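Local coordinates for protein probable polysaccharide deacetylase pdaA (Bacillus subtilis, PDB 1NY1) that deacetylates N-acetylmuramic acid residues in peptidoglycan glycan strands, leading to the muramic delta-lactam of the spore cortex, and is required for germination, at residues 61-66 / 88-93; 190-195 / 219-224; 30-35 / 149-154; 101-106 / 121-126. All coordinates share one frame; numbering follows the deposited sequence.

Interaction 1: 61-66 / 88-93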
loop_
_atom_site.group_PDB
_atom_site.type_symbol
_atom_site.label_atom_id
_atom_site.label_comp_id
_atom_site.label_asym_id
_atom_site.label_seq_id
_atom_site.Cartn_x
_atom_site.Cartn_y
_atom_site.Cartn_z
ATOM N N VAL A 61 -7.635 -12.764 -4.631
ATOM C CA VAL A 61 -6.566 -11.823 -4.945
ATOM C C VAL A 61 -5.215 -12.507 -4.762
ATOM O O VAL A 61 -4.308 -12.346 -5.579
ATOM C CB VAL A 61 -6.626 -10.578 -4.040
ATOM C CG1 VAL A 61 -5.324 -9.788 -4.150
ATOM C CG2 VAL A 61 -7.804 -9.701 -4.444
ATOM N N LEU A 62 -5.083 -13.270 -3.682
ATOM C CA LEU A 62 -3.841 -13.983 -3.422
ATOM C C LEU A 62 -3.590 -15.033 -4.510
ATOM O O LEU A 62 -2.450 -15.235 -4.917
ATOM C CB LEU A 62 -3.889 -14.632 -2.031
ATOM C CG LEU A 62 -3.736 -13.647 -0.858
ATOM C CD1 LEU A 62 -4.029 -14.346 0.464
ATOM C CD2 LEU A 62 -2.318 -13.073 -0.850
ATOM N N ASP A 63 -4.649 -15.684 -4.989
ATOM C CA ASP A 63 -4.505 -16.692 -6.040
ATOM C C ASP A 63 -4.013 -16.041 -7.331
ATOM O O ASP A 63 -3.158 -16.589 -8.032
ATOM C CB ASP A 63 -5.834 -17.408 -6.323
ATOM C CG ASP A 63 -6.316 -18.253 -5.151
ATOM O OD1 ASP A 63 -5.484 -18.669 -4.317
ATOM O OD2 ASP A 63 -7.535 -18.516 -5.077
ATOM N N VAL A 64 -4.560 -14.870 -7.642
ATOM C CA VAL A 64 -4.179 -14.133 -8.843
ATOM C C VAL A 64 -2.710 -13.712 -8.780
ATOM O O VAL A 64 -1.976 -13.840 -9.763
ATOM C CB VAL A 64 -5.083 -12.885 -9.021
ATOM C CG1 VAL A 64 -4.534 -11.977 -10.118
ATOM C CG2 VAL A 64 -6.503 -13.327 -9.360
ATOM N N LEU A 65 -2.274 -13.220 -7.623
ATOM C CA LEU A 65 -0.887 -12.803 -7.470
ATOM C C LEU A 65 0.066 -13.991 -7.595
ATOM O O LEU A 65 1.166 -13.859 -8.128
ATOM C CB LEU A 65 -0.687 -12.100 -6.124
ATOM C CG LEU A 65 -1.379 -10.732 -6.006
ATOM C CD1 LEU A 65 -1.248 -10.210 -4.585
ATOM C CD2 LEU A 65 -0.755 -9.743 -6.993
ATOM N N LYS A 66 -0.361 -15.152 -7.106
ATOM C CA LYS A 66 0.459 -16.355 -7.185
ATOM C C LYS A 66 0.563 -16.795 -8.644
ATOM O O LYS A 66 1.644 -17.136 -9.124
ATOM C CB LYS A 66 -0.165 -17.478 -6.355
ATOM C CG LYS A 66 0.636 -18.763 -6.366
ATOM C CD LYS A 66 -0.064 -19.849 -5.582
ATOM C CE LYS A 66 0.715 -21.151 -5.659
ATOM N NZ LYS A 66 -0.045 -22.286 -5.061
ATOM N N ILE A 88 -3.519 -13.788 6.799
ATOM C CA ILE A 88 -2.229 -13.207 7.144
ATOM C C ILE A 88 -1.155 -14.266 6.942
ATOM O O ILE A 88 -0.066 -13.980 6.446
ATOM C CB ILE A 88 -2.190 -12.755 8.621
ATOM C CG1 ILE A 88 -3.101 -11.539 8.824
ATOM C CG2 ILE A 88 -0.750 -12.471 9.038
ATOM C CD1 ILE A 88 -2.703 -10.309 8.007
ATOM N N LYS A 89 -1.478 -15.493 7.336
ATOM C CA LYS A 89 -0.547 -16.606 7.205
ATOM C C LYS A 89 -0.264 -16.868 5.723
ATOM O O LYS A 89 0.875 -17.148 5.341
ATOM C CB LYS A 89 -1.137 -17.859 7.864
ATOM C CG LYS A 89 -0.121 -18.959 8.151
ATOM C CD LYS A 89 0.270 -19.001 9.630
ATOM C CE LYS A 89 -0.894 -19.469 10.506
ATOM N NZ LYS A 89 -0.519 -19.561 11.950
ATOM N N ARG A 90 -1.296 -16.774 4.886
ATOM C CA ARG A 90 -1.116 -16.989 3.452
ATOM C C ARG A 90 -0.194 -15.934 2.860
ATOM O O ARG A 90 0.694 -16.245 2.068
ATOM C CB ARG A 90 -2.445 -16.930 2.695
ATOM C CG ARG A 90 -3.250 -18.210 2.689
ATOM C CD ARG A 90 -4.263 -18.175 1.553
ATOM N NE ARG A 90 -3.619 -18.180 0.239
ATOM C CZ ARG A 90 -4.274 -18.073 -0.914
ATOM N NH1 ARG A 90 -5.594 -17.949 -0.920
ATOM N NH2 ARG A 90 -3.614 -18.091 -2.066
HETATM N N MSE A 91 -0.416 -14.680 3.236
HETATM C CA MSE A 91 0.402 -13.593 2.722
HETATM C C MSE A 91 1.861 -13.893 3.026
HETATM O O MSE A 91 2.728 -13.781 2.159
HETATM C CB MSE A 91 -0.004 -12.270 3.373
HETATM C CG MSE A 91 -1.453 -11.886 3.114
HETATM SE SE MSE A 91 -2.032 -10.321 4.062
HETATM C CE MSE A 91 -3.747 -10.081 3.229
ATOM N N SER A 92 2.125 -14.290 4.265
ATOM C CA SER A 92 3.483 -14.599 4.693
ATOM C C SER A 92 4.069 -15.818 3.979
ATOM O O SER A 92 5.184 -15.763 3.459
ATOM C CB SER A 92 3.514 -14.825 6.209
ATOM O OG SER A 92 4.833 -15.084 6.655
ATOM N N ASP A 93 3.323 -16.917 3.952
ATOM C CA ASP A 93 3.811 -18.135 3.306
ATOM C C ASP A 93 3.965 -18.016 1.794
ATOM O O ASP A 93 4.809 -18.686 1.199
ATOM C CB ASP A 93 2.896 -19.319 3.643
ATOM C CG ASP A 93 2.941 -19.681 5.116
ATOM O OD1 ASP A 93 4.040 -19.612 5.705
ATOM O OD2 ASP A 93 1.891 -20.049 5.680
#

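Interaction 2: 190-195 / 219-224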
loop_
_atom_site.group_PDB
_atom_site.type_symbol
_atom_site.label_atom_id
_atom_site.label_comp_id
_atom_site.label_asym_id
_atom_site.label_seq_id
_atom_site.Cartn_x
_atom_site.Cartn_y
_atom_site.Cartn_z
ATOM N N ALA A 190 -1.756 3.721 -15.318
ATOM C CA ALA A 190 -0.436 3.102 -15.295
ATOM C C ALA A 190 0.679 4.032 -15.744
ATOM O O ALA A 190 0.518 4.822 -16.674
ATOM C CB ALA A 190 -0.433 1.843 -16.153
ATOM N N HIS A 191 1.809 3.942 -15.056
ATOM C CA HIS A 191 2.968 4.739 -15.397
ATOM C C HIS A 191 4.227 4.135 -14.797
ATOM O O HIS A 191 4.171 3.338 -13.853
ATOM C CB HIS A 191 2.799 6.193 -14.937
ATOM C CG HIS A 191 2.400 6.348 -13.500
ATOM N ND1 HIS A 191 3.313 6.416 -12.470
ATOM C CD2 HIS A 191 1.180 6.476 -12.929
ATOM C CE1 HIS A 191 2.673 6.582 -11.325
ATOM N NE2 HIS A 191 1.376 6.622 -11.576
ATOM N N PRO A 192 5.383 4.479 -15.370
ATOM C CA PRO A 192 6.665 3.973 -14.882
ATOM C C PRO A 192 6.851 4.332 -13.408
ATOM O O PRO A 192 6.658 5.482 -13.007
ATOM C CB PRO A 192 7.666 4.677 -15.789
ATOM C CG PRO A 192 6.930 4.726 -17.090
ATOM C CD PRO A 192 5.549 5.171 -16.661
ATOM N N GLY A 193 7.214 3.338 -12.607
ATOM C CA GLY A 193 7.432 3.567 -11.192
ATOM C C GLY A 193 6.176 3.714 -10.351
ATOM O O GLY A 193 6.262 4.040 -9.170
ATOM N N ALA A 194 5.012 3.466 -10.941
ATOM C CA ALA A 194 3.759 3.599 -10.205
ATOM C C ALA A 194 3.644 2.670 -9.013
ATOM O O ALA A 194 4.027 1.503 -9.075
ATOM C CB ALA A 194 2.573 3.352 -11.135
ATOM N N ILE A 195 3.122 3.213 -7.921
ATOM C CA ILE A 195 2.863 2.426 -6.731
ATOM C C ILE A 195 1.342 2.470 -6.655
ATOM O O ILE A 195 0.747 3.533 -6.441
ATOM C CB ILE A 195 3.481 3.050 -5.458
ATOM C CG1 ILE A 195 5.014 3.052 -5.574
ATOM C CG2 ILE A 195 3.035 2.257 -4.226
ATOM C CD1 ILE A 195 5.749 3.584 -4.343
ATOM N N GLN A 219 2.166 -5.220 -22.225
ATOM C CA GLN A 219 2.629 -3.895 -22.634
ATOM C C GLN A 219 4.118 -3.710 -22.371
ATOM O O GLN A 219 4.740 -2.796 -22.911
ATOM C CB GLN A 219 1.873 -2.796 -21.888
ATOM C CG GLN A 219 0.445 -2.585 -22.330
ATOM C CD GLN A 219 -0.212 -1.442 -21.580
ATOM O OE1 GLN A 219 0.369 -0.362 -21.443
ATOM N NE2 GLN A 219 -1.429 -1.669 -21.095
ATOM N N GLY A 220 4.684 -4.560 -21.521
ATOM C CA GLY A 220 6.099 -4.449 -21.221
ATOM C C GLY A 220 6.406 -4.032 -19.796
ATOM O O GLY A 220 7.546 -3.685 -19.482
ATOM N N TYR A 221 5.394 -4.054 -18.932
ATOM C CA TYR A 221 5.568 -3.693 -17.526
ATOM C C TYR A 221 6.012 -4.894 -16.709
ATOM O O TYR A 221 5.631 -6.033 -16.993
ATOM C CB TYR A 221 4.255 -3.172 -16.921
ATOM C CG TYR A 221 3.985 -1.703 -17.141
ATOM C CD1 TYR A 221 4.603 -0.734 -16.355
ATOM C CD2 TYR A 221 3.112 -1.281 -18.143
ATOM C CE1 TYR A 221 4.358 0.624 -16.563
ATOM C CE2 TYR A 221 2.861 0.073 -18.359
ATOM C CZ TYR A 221 3.488 1.018 -17.566
ATOM O OH TYR A 221 3.259 2.356 -17.793
ATOM N N THR A 222 6.818 -4.619 -15.691
ATOM C CA THR A 222 7.313 -5.635 -14.768
ATOM C C THR A 222 6.804 -5.215 -13.390
ATOM O O THR A 222 6.816 -4.029 -13.062
ATOM C CB THR A 222 8.861 -5.677 -14.739
ATOM O OG1 THR A 222 9.348 -6.224 -15.971
ATOM C CG2 THR A 222 9.359 -6.531 -13.578
ATOM N N PHE A 223 6.349 -6.182 -12.599
ATOM C CA PHE A 223 5.838 -5.910 -11.255
ATOM C C PHE A 223 6.867 -6.281 -10.198
ATOM O O PHE A 223 7.335 -7.418 -10.152
ATOM C CB PHE A 223 4.551 -6.703 -11.011
ATOM C CG PHE A 223 3.389 -6.229 -11.829
ATOM C CD1 PHE A 223 2.548 -5.225 -11.350
ATOM C CD2 PHE A 223 3.158 -6.751 -13.100
ATOM C CE1 PHE A 223 1.493 -4.750 -12.126
ATOM C CE2 PHE A 223 2.107 -6.281 -13.883
ATOM C CZ PHE A 223 1.271 -5.276 -13.397
ATOM N N LYS A 224 7.222 -5.319 -9.353
ATOM C CA LYS A 224 8.193 -5.561 -8.291
ATOM C C LYS A 224 7.565 -5.223 -6.941
ATOM O O LYS A 224 6.506 -4.604 -6.882
ATOM C CB LYS A 224 9.450 -4.718 -8.519
ATOM C CG LYS A 224 10.221 -5.091 -9.782
ATOM C CD LYS A 224 11.495 -4.270 -9.917
ATOM C CE LYS A 224 12.289 -4.664 -11.161
ATOM N NZ LYS A 224 13.501 -3.818 -11.333
#

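Interaction 3: 30-35 / 149-154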
loop_
_atom_site.group_PDB
_atom_site.type_symbol
_atom_site.label_atom_id
_atom_site.label_comp_id
_atom_site.label_asym_id
_atom_site.label_seq_id
_atom_site.Cartn_x
_atom_site.Cartn_y
_atom_site.Cartn_z
ATOM N N GLU A 30 10.711 13.516 1.304
ATOM C CA GLU A 30 12.117 13.172 1.125
ATOM C C GLU A 30 12.937 13.462 2.376
ATOM O O GLU A 30 13.922 12.776 2.655
ATOM C CB GLU A 30 12.702 13.926 -0.073
ATOM C CG GLU A 30 12.160 13.448 -1.414
ATOM C CD GLU A 30 12.447 11.975 -1.667
ATOM O OE1 GLU A 30 13.642 11.605 -1.731
ATOM O OE2 GLU A 30 11.479 11.190 -1.798
ATOM N N LYS A 31 12.535 14.478 3.130
ATOM C CA LYS A 31 13.247 14.820 4.356
ATOM C C LYS A 31 13.110 13.673 5.350
ATOM O O LYS A 31 13.912 13.537 6.275
ATOM C CB LYS A 31 12.671 16.094 4.978
ATOM C CG LYS A 31 13.392 16.523 6.251
ATOM C CD LYS A 31 12.637 17.601 7.014
ATOM C CE LYS A 31 12.422 18.855 6.184
ATOM N NZ LYS A 31 11.771 19.923 7.005
ATOM N N TYR A 32 12.088 12.844 5.151
ATOM C CA TYR A 32 11.838 11.717 6.039
ATOM C C TYR A 32 11.870 10.373 5.315
ATOM O O TYR A 32 11.360 9.376 5.818
ATOM C CB TYR A 32 10.496 11.920 6.749
ATOM C CG TYR A 32 10.511 13.111 7.686
ATOM C CD1 TYR A 32 11.173 13.050 8.910
ATOM C CD2 TYR A 32 9.923 14.322 7.315
ATOM C CE1 TYR A 32 11.256 14.165 9.745
ATOM C CE2 TYR A 32 10.001 15.445 8.139
ATOM C CZ TYR A 32 10.671 15.360 9.351
ATOM O OH TYR A 32 10.773 16.467 10.162
ATOM N N ASP A 33 12.481 10.356 4.135
ATOM C CA ASP A 33 12.609 9.137 3.337
ATOM C C ASP A 33 11.307 8.503 2.854
ATOM O O ASP A 33 11.324 7.385 2.341
ATOM C CB ASP A 33 13.403 8.078 4.109
ATOM C CG ASP A 33 14.818 8.518 4.408
ATOM O OD1 ASP A 33 15.507 8.976 3.469
ATOM O OD2 ASP A 33 15.241 8.399 5.577
ATOM N N ALA A 34 10.185 9.194 3.015
ATOM C CA ALA A 34 8.909 8.647 2.563
ATOM C C ALA A 34 8.856 8.772 1.042
ATOM O O ALA A 34 9.540 9.617 0.467
ATOM C CB ALA A 34 7.756 9.413 3.195
ATOM N N PHE A 35 8.060 7.936 0.383
ATOM C CA PHE A 35 7.964 8.010 -1.074
ATOM C C PHE A 35 6.599 7.584 -1.582
ATOM O O PHE A 35 5.814 6.981 -0.849
ATOM C CB PHE A 35 9.054 7.143 -1.721
ATOM C CG PHE A 35 9.039 5.714 -1.265
ATOM C CD1 PHE A 35 8.167 4.791 -1.837
ATOM C CD2 PHE A 35 9.873 5.297 -0.234
ATOM C CE1 PHE A 35 8.124 3.474 -1.385
ATOM C CE2 PHE A 35 9.838 3.984 0.228
ATOM C CZ PHE A 35 8.960 3.070 -0.349
ATOM N N TYR A 149 5.260 15.873 12.041
ATOM C CA TYR A 149 5.388 15.231 13.346
ATOM C C TYR A 149 5.226 13.714 13.233
ATOM O O TYR A 149 5.986 12.955 13.835
ATOM C CB TYR A 149 4.335 15.782 14.311
ATOM C CG TYR A 149 4.018 14.868 15.480
ATOM C CD1 TYR A 149 4.932 14.674 16.515
ATOM C CD2 TYR A 149 2.809 14.178 15.534
ATOM C CE1 TYR A 149 4.643 13.812 17.578
ATOM C CE2 TYR A 149 2.513 13.317 16.586
ATOM C CZ TYR A 149 3.432 13.138 17.603
ATOM O OH TYR A 149 3.134 12.286 18.640
ATOM N N VAL A 150 4.225 13.282 12.470
ATOM C CA VAL A 150 3.962 11.859 12.279
ATOM C C VAL A 150 5.097 11.196 11.506
ATOM O O VAL A 150 5.499 10.074 11.819
ATOM C CB VAL A 150 2.642 11.627 11.506
ATOM C CG1 VAL A 150 2.460 10.139 11.216
ATOM C CG2 VAL A 150 1.465 12.149 12.320
ATOM N N LEU A 151 5.604 11.889 10.489
ATOM C CA LEU A 151 6.695 11.358 9.680
ATOM C C LEU A 151 7.977 11.261 10.497
ATOM O O LEU A 151 8.715 10.282 10.398
ATOM C CB LEU A 151 6.937 12.242 8.453
ATOM C CG LEU A 151 5.900 12.183 7.334
ATOM C CD1 LEU A 151 6.308 13.122 6.210
ATOM C CD2 LEU A 151 5.787 10.750 6.819
ATOM N N LYS A 152 8.232 12.284 11.308
ATOM C CA LYS A 152 9.423 12.317 12.141
ATOM C C LYS A 152 9.394 11.203 13.182
ATOM O O LYS A 152 10.374 10.479 13.361
ATOM C CB LYS A 152 9.530 13.675 12.836
ATOM C CG LYS A 152 10.795 13.858 13.648
ATOM C CD LYS A 152 10.712 15.105 14.514
ATOM C CE LYS A 152 11.966 15.272 15.357
ATOM N NZ LYS A 152 13.169 15.507 14.508
ATOM N N GLU A 153 8.264 11.065 13.867
ATOM C CA GLU A 153 8.117 10.043 14.894
ATOM C C GLU A 153 8.156 8.617 14.368
ATOM O O GLU A 153 8.826 7.759 14.947
ATOM C CB GLU A 153 6.818 10.253 15.672
ATOM C CG GLU A 153 7.024 10.982 16.975
ATOM C CD GLU A 153 8.041 10.276 17.851
ATOM O OE1 GLU A 153 7.790 9.115 18.242
ATOM O OE2 GLU A 153 9.096 10.876 18.136
ATOM N N THR A 154 7.430 8.357 13.284
ATOM C CA THR A 154 7.400 7.017 12.718
ATOM C C THR A 154 8.782 6.626 12.197
ATOM O O THR A 154 9.193 5.476 12.339
ATOM C CB THR A 154 6.335 6.904 11.593
ATOM O OG1 THR A 154 6.567 7.901 10.588
ATOM C CG2 THR A 154 4.937 7.092 12.176
#

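Interaction 4: 101-106 / 121-126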
loop_
_atom_site.group_PDB
_atom_site.type_symbol
_atom_site.label_atom_id
_atom_site.label_comp_id
_atom_site.label_asym_id
_atom_site.label_seq_id
_atom_site.Cartn_x
_atom_site.Cartn_y
_atom_site.Cartn_z
ATOM N N HIS A 101 -0.743 -0.810 8.975
ATOM C CA HIS A 101 -1.769 0.203 8.750
ATOM C C HIS A 101 -2.342 0.660 10.099
ATOM O O HIS A 101 -3.448 1.206 10.170
ATOM C CB HIS A 101 -2.892 -0.352 7.868
ATOM C CG HIS A 101 -3.584 0.693 7.048
ATOM N ND1 HIS A 101 -4.749 0.448 6.355
ATOM C CD2 HIS A 101 -3.267 1.986 6.805
ATOM C CE1 HIS A 101 -5.120 1.546 5.721
ATOM N NE2 HIS A 101 -4.237 2.494 5.977
ATOM N N SER A 102 -1.563 0.428 11.155
ATOM C CA SER A 102 -1.906 0.774 12.536
ATOM C C SER A 102 -2.983 -0.153 13.071
ATOM O O SER A 102 -3.799 -0.679 12.314
ATOM C CB SER A 102 -2.377 2.225 12.656
ATOM O OG SER A 102 -3.782 2.325 12.521
ATOM N N PHE A 103 -2.992 -0.345 14.384
ATOM C CA PHE A 103 -3.953 -1.240 14.994
ATOM C C PHE A 103 -5.403 -0.786 14.919
ATOM O O PHE A 103 -6.259 -1.537 14.453
ATOM C CB PHE A 103 -3.573 -1.506 16.448
ATOM C CG PHE A 103 -4.160 -2.769 16.986
ATOM C CD1 PHE A 103 -5.467 -2.800 17.459
ATOM C CD2 PHE A 103 -3.428 -3.952 16.951
ATOM C CE1 PHE A 103 -6.038 -3.992 17.887
ATOM C CE2 PHE A 103 -3.985 -5.148 17.375
ATOM C CZ PHE A 103 -5.294 -5.173 17.845
ATOM N N HIS A 104 -5.678 0.433 15.375
ATOM C CA HIS A 104 -7.040 0.958 15.369
ATOM C C HIS A 104 -7.328 1.906 14.213
ATOM O O HIS A 104 -8.395 2.517 14.153
ATOM C CB HIS A 104 -7.335 1.666 16.693
ATOM C CG HIS A 104 -7.231 0.775 17.889
ATOM N ND1 HIS A 104 -6.157 0.807 18.752
ATOM C CD2 HIS A 104 -8.063 -0.185 18.359
ATOM C CE1 HIS A 104 -6.332 -0.094 19.702
ATOM N NE2 HIS A 104 -7.480 -0.709 19.486
ATOM N N HIS A 105 -6.373 2.025 13.296
ATOM C CA HIS A 105 -6.516 2.888 12.130
ATOM C C HIS A 105 -6.984 4.297 12.517
ATOM O O HIS A 105 -7.903 4.849 11.910
ATOM C CB HIS A 105 -7.503 2.243 11.144
ATOM C CG HIS A 105 -7.456 2.825 9.765
ATOM N ND1 HIS A 105 -8.274 3.859 9.363
ATOM C CD2 HIS A 105 -6.679 2.525 8.697
ATOM C CE1 HIS A 105 -8.005 4.169 8.107
ATOM N NE2 HIS A 105 -7.040 3.374 7.679
ATOM N N PRO A 106 -6.344 4.903 13.533
ATOM C CA PRO A 106 -6.732 6.247 13.962
ATOM C C PRO A 106 -5.978 7.330 13.197
ATOM O O PRO A 106 -5.130 7.037 12.354
ATOM C CB PRO A 106 -6.355 6.241 15.429
ATOM C CG PRO A 106 -5.033 5.526 15.383
ATOM C CD PRO A 106 -5.291 4.365 14.418
ATOM N N ASP A 121 3.388 -1.115 17.002
ATOM C CA ASP A 121 3.950 -2.355 17.510
ATOM C C ASP A 121 2.901 -3.441 17.689
ATOM O O ASP A 121 3.169 -4.612 17.426
ATOM C CB ASP A 121 4.661 -2.147 18.842
ATOM C CG ASP A 121 5.203 -3.448 19.407
ATOM O OD1 ASP A 121 6.097 -4.046 18.770
ATOM O OD2 ASP A 121 4.729 -3.884 20.474
ATOM N N SER A 122 1.712 -3.052 18.137
ATOM C CA SER A 122 0.643 -4.014 18.359
ATOM C C SER A 122 0.316 -4.819 17.100
ATOM O O SER A 122 0.009 -6.009 17.184
ATOM C CB SER A 122 -0.610 -3.308 18.892
ATOM O OG SER A 122 -1.046 -2.276 18.021
ATOM N N VAL A 123 0.392 -4.186 15.934
ATOM C CA VAL A 123 0.110 -4.897 14.689
ATOM C C VAL A 123 1.188 -5.951 14.441
ATOM O O VAL A 123 0.878 -7.111 14.174
ATOM C CB VAL A 123 0.044 -3.927 13.479
ATOM C CG1 VAL A 123 -0.159 -4.717 12.183
ATOM C CG2 VAL A 123 -1.104 -2.949 13.668
ATOM N N ASN A 124 2.452 -5.547 14.548
ATOM C CA ASN A 124 3.569 -6.468 14.340
ATOM C C ASN A 124 3.508 -7.611 15.348
ATOM O O ASN A 124 3.764 -8.768 15.007
ATOM C CB ASN A 124 4.898 -5.723 14.481
ATOM C CG ASN A 124 5.116 -4.713 13.375
ATOM O OD1 ASN A 124 5.906 -3.778 13.518
ATOM N ND2 ASN A 124 4.421 -4.900 12.257
ATOM N N GLU A 125 3.164 -7.274 16.588
ATOM C CA GLU A 125 3.051 -8.256 17.663
ATOM C C GLU A 125 2.085 -9.370 17.257
ATOM O O GLU A 125 2.424 -10.551 17.327
ATOM C CB GLU A 125 2.560 -7.569 18.948
ATOM C CG GLU A 125 2.179 -8.506 20.101
ATOM C CD GLU A 125 3.339 -8.859 21.023
ATOM O OE1 GLU A 125 4.481 -8.423 20.770
ATOM O OE2 GLU A 125 3.100 -9.580 22.013
ATOM N N GLU A 126 0.887 -8.986 16.820
ATOM C CA GLU A 126 -0.129 -9.952 16.412
ATOM C C GLU A 126 0.274 -10.712 15.149
ATOM O O GLU A 126 0.033 -11.917 15.033
ATOM C CB GLU A 126 -1.468 -9.240 16.191
ATOM C CG GLU A 126 -2.637 -10.190 15.991
ATOM C CD GLU A 126 -2.875 -11.086 17.191
ATOM O OE1 GLU A 126 -3.403 -12.201 16.996
ATOM O OE2 GLU A 126 -2.542 -10.672 18.323
#

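Interaction 1: 61-66 / 88-93
Two outer helices of the NodB-type catalytic domain, 58-67 and 85-93, run side by side and meet through Leu-62 and Asp-63 on one and Arg-90 and Met-91 on the other. Their local axes diverge by just 7° but stay 11.2 Å apart, so side chains rather than backbones do the bridging. The side chains of Leu-62 and Arg-90 run antiparallel alongside one another. CD1 of Leu-62 lies against the aliphatic root of the arginine, 3.8 Å from Arg-90 CB, while CB of Leu-62 sits over one face of the guanidinium, near its rim. A bend at chi3 (66°) turns the arginine head toward Asp-63, and there Arg-90 NH2 gives a salt-bridging hydrogen bond of 3.0 Å to Asp-63 OD1. It arrives on the anti side of the carboxylate, 29° out of its plane. In the deformed beta/alpha barrel of this family, both helices lie outside the parallel sheet: on the inner side, Leu-62 CD2 approaches Met-91 CG, a selenomethionine, at 4.2 Å, and both side chains also rest on Phe-74 of strand 73-76. The salt bridge lies farther out, with Asp-63 exposed. The arginine's charge is shared, since Arg-90 NE pairs with Glu-94 and NH1 makes a weak bond to Pro-59 O.

Interaction 2: 190-195 / 219-224
Tyr-221 drives its phenol end into the bend at Ala-190, His-191 and Pro-192, and nearly all of this contact is that one side chain. With CG anti to its own carbonyl carbon (chi1 -85°), the ring reaches across to the other segment. Its hydroxyl does most of the touching: Tyr-221 OH is 3.4 Å from His-191 CA and 3.8 Å from Pro-192 CD. CE1 of Tyr-221 lies 3.8 Å from His-191 O, and Ala-190 CB comes obliquely to the ring, 4.2 Å from Tyr-221 CZ. Although His-191 N is nearby, its angle to the hydroxyl is too poor for a hydrogen bond, so across these segments the phenol packs by shape. Leu-216 and Ile-45 add apolar contacts, and Lys-43 makes a cation-pi interaction with the ring. Toward solvent the contact thins out: Gln-219, Gly-220 and Thr-222 are exposed and make no contact with 190-195, though Gln-219 OE1 lies at the ring edge, in plane, 4.0 Å from Tyr-221 CE2. With Tyr-221 cut back to an alanine, a gap would probably open beside Ala-190 and Pro-192, and Lys-43 would lose its aromatic partner. A turn and a helix end flank the contact: a type II beta turn from His-191 to Ala-194, closed by Ala-194 N to His-191 O at 3.0 Å, and a Schellman motif at Gly-220 that ends helix 205-219. Beyond them, strands 194-198 and 222-224 both pair in parallel with strand 44-51, so the contact joins the entrances of two strands in the beta-alpha-beta layout of the NodB barrel.

Interaction 3: 30-35 / 149-154
Tyr-32 and Leu-151 both hold CG anti to their own carbonyl carbon (chi1 -66° and -73°), and these choices bring the phenol ring against the side of helix 148-156. CB of Leu-151 makes an off-centre CH-pi contact, 4.2 Å from the Tyr-32 ring centroid and 30° off its normal, while Leu-151 CD1 meets Tyr-32 CD2 at 4.0 Å. Farther along the ring, Tyr-32 CE1 presses on Lys-152 CA at 3.5 Å. Lys-152 N lies over one face, near the rim, and CG of Lys-31 over the opposite face, so the ring is sandwiched between a lysine backbone and a lysine side chain. Helix 23-31 ends here in a Schellman motif, with Asp-33 at positive phi as its C-prime residue; the chain then turns so that Ala-34 CB reaches Leu-151 CD2 at 4.3 Å. Leu-151 goes on to touch Thr-161 of strand 160-161. The polar end of the tyrosine is tied to the same helix, its hydroxyl bonding to Glu-148, which also takes a salt bridge from Lys-31. A leucine replacing Tyr-32 would probably strip Glu-148 of its hydroxyl partner and uncover the backbone of Lys-152.

Interaction 4: 101-106 / 121-126
The loop 101-106 passes close to helix 113-131, its backbone coming within 5.5 Å at Phe-103 CA and Val-123 CA, and Val-123 and Ser-122 supply the helix side of the contact. CG2 of Val-123 lies against the peptide linking Ser-102 and Phe-103, 3.4 Å from Ser-102 C and 3.3 Å from Phe-103 N. Phe-103 has its ring anti to the backbone N (chi1 -158°), which carries it alongside Ser-122: Ser-122 OG is 3.1 Å from Phe-103 CB, and Ser-122 CB is 3.5 Å from Phe-103 CD2. At its edge, in plane, the ring meets Val-123 N. Ser-122 OG hydrogen-bonds to Asp-118 O in its own helix, so its closeness to Phe-103 is packing. Glu-119, one residue on, makes a backbone hydrogen bond with Phe-103. The loop carries the His-Ser-x-x-His motif of the family: His-101 and His-105 bind a divalent metal cation, His-105 CD2 standing 3.5 Å above the centre of the His-101 ring. Across the two segments the chemistry is therefore van der Waals packing with no charged pair, and the imidazoles of His-101 and His-105 lie clear of it, consistent with their role in metal binding.

In the fold
Interaction 1 and interaction 4 are only partly buried, whereas interactions 2 and 3 are buried and hang mainly on one tyrosine each. Only interaction 1 carries a salt bridge, placed toward solvent between two parallel helices; the others rely on packing. Interaction 4 holds the metal-binding histidines, while interactions 2 and 3 lie away from the annotated sites. Some elements are shared: helix 205-219 touches Val-61 of interaction 1 and Tyr-221 of interaction 2, and helix 113-131, which carries Ser-122 and Val-123 of interaction 4, also touches Tyr-149 and Glu-153 of interaction 3. Interactions 2 and 3 touch directly, Ile-195 CD1 packing on Phe-35 CD1 at 3.7 Å. Along the chain, interactions 1 and 4 are nested inside interaction 3.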